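PDB 3DR2: exported gluconolactonase from Xanthomonas campestris pv. campestris, which probably catalyses the calcium-dependent hydrolysis of glucono-1,5-lactone to gluconate in a glucose secondary metabolic pathway, as a six-bladed beta-propeller of the SMP-30 family. Local coordinates for residues L64-V69 with L82-T88. Sequence-based numbering, arbitrary orientation.
Sequences LVGRRV and LDATAFT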
loop_
_atom_site.group_PDB
_atom_site.type_symbol
_atom_site.label_atom_id
_atom_site.label_comp_id
_atom_site.label_asym_id
_atom_site.label_seq_id
_atom_site.Cartn_x
_atom_site.Cartn_y
_atom_site.Cartn_z
ATOM N N LEU A 64 7.013 -1.259 -2.445
ATOM C CA LEU A 64 6.953 -2.284 -1.400
ATOM C C LEU A 64 5.570 -2.493 -0.812
ATOM O O LEU A 64 5.059 -3.609 -0.778
ATOM C CB LEU A 64 7.924 -1.921 -0.277
ATOM C CG LEU A 64 8.655 -3.009 0.524
ATOM C CD1 LEU A 64 9.032 -2.418 1.868
ATOM C CD2 LEU A 64 7.814 -4.254 0.713
ATOM N N VAL A 65 4.966 -1.413 -0.341
ATOM C CA VAL A 65 3.655 -1.486 0.274
ATOM C C VAL A 65 2.529 -1.759 -0.722
ATOM O O VAL A 65 1.533 -2.400 -0.381
ATOM C CB VAL A 65 3.395 -0.193 1.073
ATOM C CG1 VAL A 65 1.981 -0.168 1.617
ATOM C CG2 VAL A 65 4.399 -0.109 2.218
ATOM N N GLY A 66 2.699 -1.283 -1.953
ATOM C CA GLY A 66 1.699 -1.494 -2.987
ATOM C C GLY A 66 1.838 -2.852 -3.657
ATOM O O GLY A 66 1.027 -3.226 -4.502
ATOM N N ARG A 67 2.887 -3.580 -3.285
ATOM C CA ARG A 67 3.143 -4.912 -3.806
ATOM C C ARG A 67 3.247 -5.006 -5.320
ATOM O O ARG A 67 2.577 -5.811 -5.969
ATOM C CB ARG A 67 2.080 -5.870 -3.262
ATOM C CG ARG A 67 1.950 -5.748 -1.745
ATOM C CD ARG A 67 0.839 -6.607 -1.162
ATOM N NE ARG A 67 1.134 -8.034 -1.253
ATOM C CZ ARG A 67 0.446 -8.976 -0.615
ATOM N NH1 ARG A 67 -0.577 -8.642 0.162
ATOM N NH2 ARG A 67 0.786 -10.254 -0.754
ATOM N N ARG A 68 4.122 -4.175 -5.873
ATOM C CA ARG A 68 4.372 -4.152 -7.306
ATOM C C ARG A 68 5.829 -3.835 -7.570
ATOM O O ARG A 68 6.496 -3.223 -6.742
ATOM C CB ARG A 68 3.543 -3.059 -7.984
ATOM C CG ARG A 68 2.085 -3.380 -8.231
ATOM C CD ARG A 68 1.412 -2.159 -8.837
ATOM N NE ARG A 68 0.121 -2.457 -9.445
ATOM C CZ ARG A 68 -0.860 -1.568 -9.564
ATOM N NH1 ARG A 68 -0.696 -0.341 -9.107
ATOM N NH2 ARG A 68 -1.995 -1.897 -10.159
ATOM N N VAL A 69 6.314 -4.276 -8.728
ATOM C CA VAL A 69 7.655 -3.948 -9.187
ATOM C C VAL A 69 7.312 -3.182 -10.466
ATOM O O VAL A 69 6.687 -3.738 -11.377
ATOM C CB VAL A 69 8.495 -5.184 -9.536
ATOM C CG1 VAL A 69 9.736 -4.750 -10.298
ATOM C CG2 VAL A 69 8.914 -5.907 -8.261
ATOM N N LEU A 82 5.865 -6.585 -12.319
ATOM C CA LEU A 82 5.466 -7.701 -11.462
ATOM C C LEU A 82 4.340 -7.177 -10.578
ATOM O O LEU A 82 4.497 -6.149 -9.928
ATOM C CB LEU A 82 6.638 -8.172 -10.594
ATOM C CG LEU A 82 7.802 -8.829 -11.337
ATOM C CD1 LEU A 82 8.922 -9.145 -10.364
ATOM C CD2 LEU A 82 7.321 -10.094 -12.014
ATOM N N ASP A 83 3.210 -7.881 -10.556
ATOM C CA ASP A 83 2.057 -7.441 -9.778
ATOM C C ASP A 83 1.727 -8.372 -8.611
ATOM O O ASP A 83 2.072 -9.559 -8.630
ATOM C CB ASP A 83 0.840 -7.315 -10.708
ATOM C CG ASP A 83 -0.275 -6.469 -10.113
ATOM O OD1 ASP A 83 0.017 -5.391 -9.542
ATOM O OD2 ASP A 83 -1.451 -6.873 -10.235
ATOM N N ALA A 84 1.066 -7.815 -7.597
ATOM C CA ALA A 84 0.666 -8.557 -6.400
ATOM C C ALA A 84 1.831 -9.365 -5.844
ATOM O O ALA A 84 1.704 -10.559 -5.552
ATOM C CB ALA A 84 -0.509 -9.478 -6.729
ATOM N N THR A 85 2.965 -8.694 -5.677
ATOM C CA THR A 85 4.181 -9.333 -5.186
ATOM C C THR A 85 4.137 -9.707 -3.707
ATOM O O THR A 85 3.284 -9.230 -2.950
ATOM C CB THR A 85 5.378 -8.416 -5.369
ATOM O OG1 THR A 85 5.287 -7.347 -4.421
ATOM C CG2 THR A 85 5.392 -7.830 -6.770
ATOM N N ALA A 86 5.063 -10.574 -3.311
ATOM C CA ALA A 86 5.176 -10.990 -1.924
ATOM C C ALA A 86 6.099 -9.971 -1.252
ATOM O O ALA A 86 7.158 -10.311 -0.711
ATOM C CB ALA A 86 5.769 -12.406 -1.836
ATOM N N PHE A 87 5.690 -8.710 -1.326
ATOM C CA PHE A 87 6.427 -7.604 -0.736
ATOM C C PHE A 87 7.876 -7.507 -1.189
ATOM O O PHE A 87 8.801 -7.526 -0.377
ATOM C CB PHE A 87 6.351 -7.676 0.792
ATOM C CG PHE A 87 4.950 -7.628 1.320
ATOM C CD1 PHE A 87 4.259 -8.801 1.607
ATOM C CD2 PHE A 87 4.296 -6.410 1.471
ATOM C CE1 PHE A 87 2.934 -8.759 2.036
ATOM C CE2 PHE A 87 2.974 -6.358 1.896
ATOM C CZ PHE A 87 2.290 -7.533 2.179
ATOM N N THR A 88 8.062 -7.399 -2.500
ATOM C CA THR A 88 9.389 -7.271 -3.080
ATOM C C THR A 88 9.976 -5.915 -2.693
ATOM O O THR A 88 9.291 -4.889 -2.766
ATOM C CB THR A 88 9.317 -7.392 -4.609
ATOM O OG1 THR A 88 8.797 -8.680 -4.946
ATOM C CG2 THR A 88 10.697 -7.243 -5.235
HETATM O O HOH W 1 6.796 -4.995 -4.217
HETATM O O HOH W 2 -2.801 -4.375 -11.127
#
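The guanidinium of R67 lies flat on the ring of F87 while its edge grips a backbone carbonyl. The planes are 20° apart with centres separated by 4.2 Å, which marks a cation-pi stack, and F87 CE1 sits over the middle of the guanidinium. In the guanidinium plane, R67 NE donates to T85 O at 3.0 Å, almost straight (169°). A bend at chi3 (69°) turns the end of the R67 chain so that stack and bond form together. T85 N returns a bond to R67 O at 2.9 Å, reaching it from above the carbonyl plane.

In the antiparallel hairpin of strands 68-73 and 78-83, V69 and L82 form a hydrogen-bonded pair through V69 N to L82 O (2.9 Å) and L82 N to V69 O (3.1 Å). R68 NE meets D83 OD1 at 2.9 Å in a salt bridge, and water 2 joins R68 NH2 to D83 OD2; R68 NH1 and NH2 also donate to P156 O and G159 O of the second subunit. Between the two segments, water 1 lies within hydrogen-bonding reach of T85 OG1 (2.8 Å) and the carbonyls of R68 and T88, probably sharing its protons among them.

R67 NH1 also pairs with D83 OD1 of the second subunit, and reciprocally. D83 OD1 thus serves an arginine from each chain, which probably stabilises its negative charge and ties the hairpins of the two subunits together.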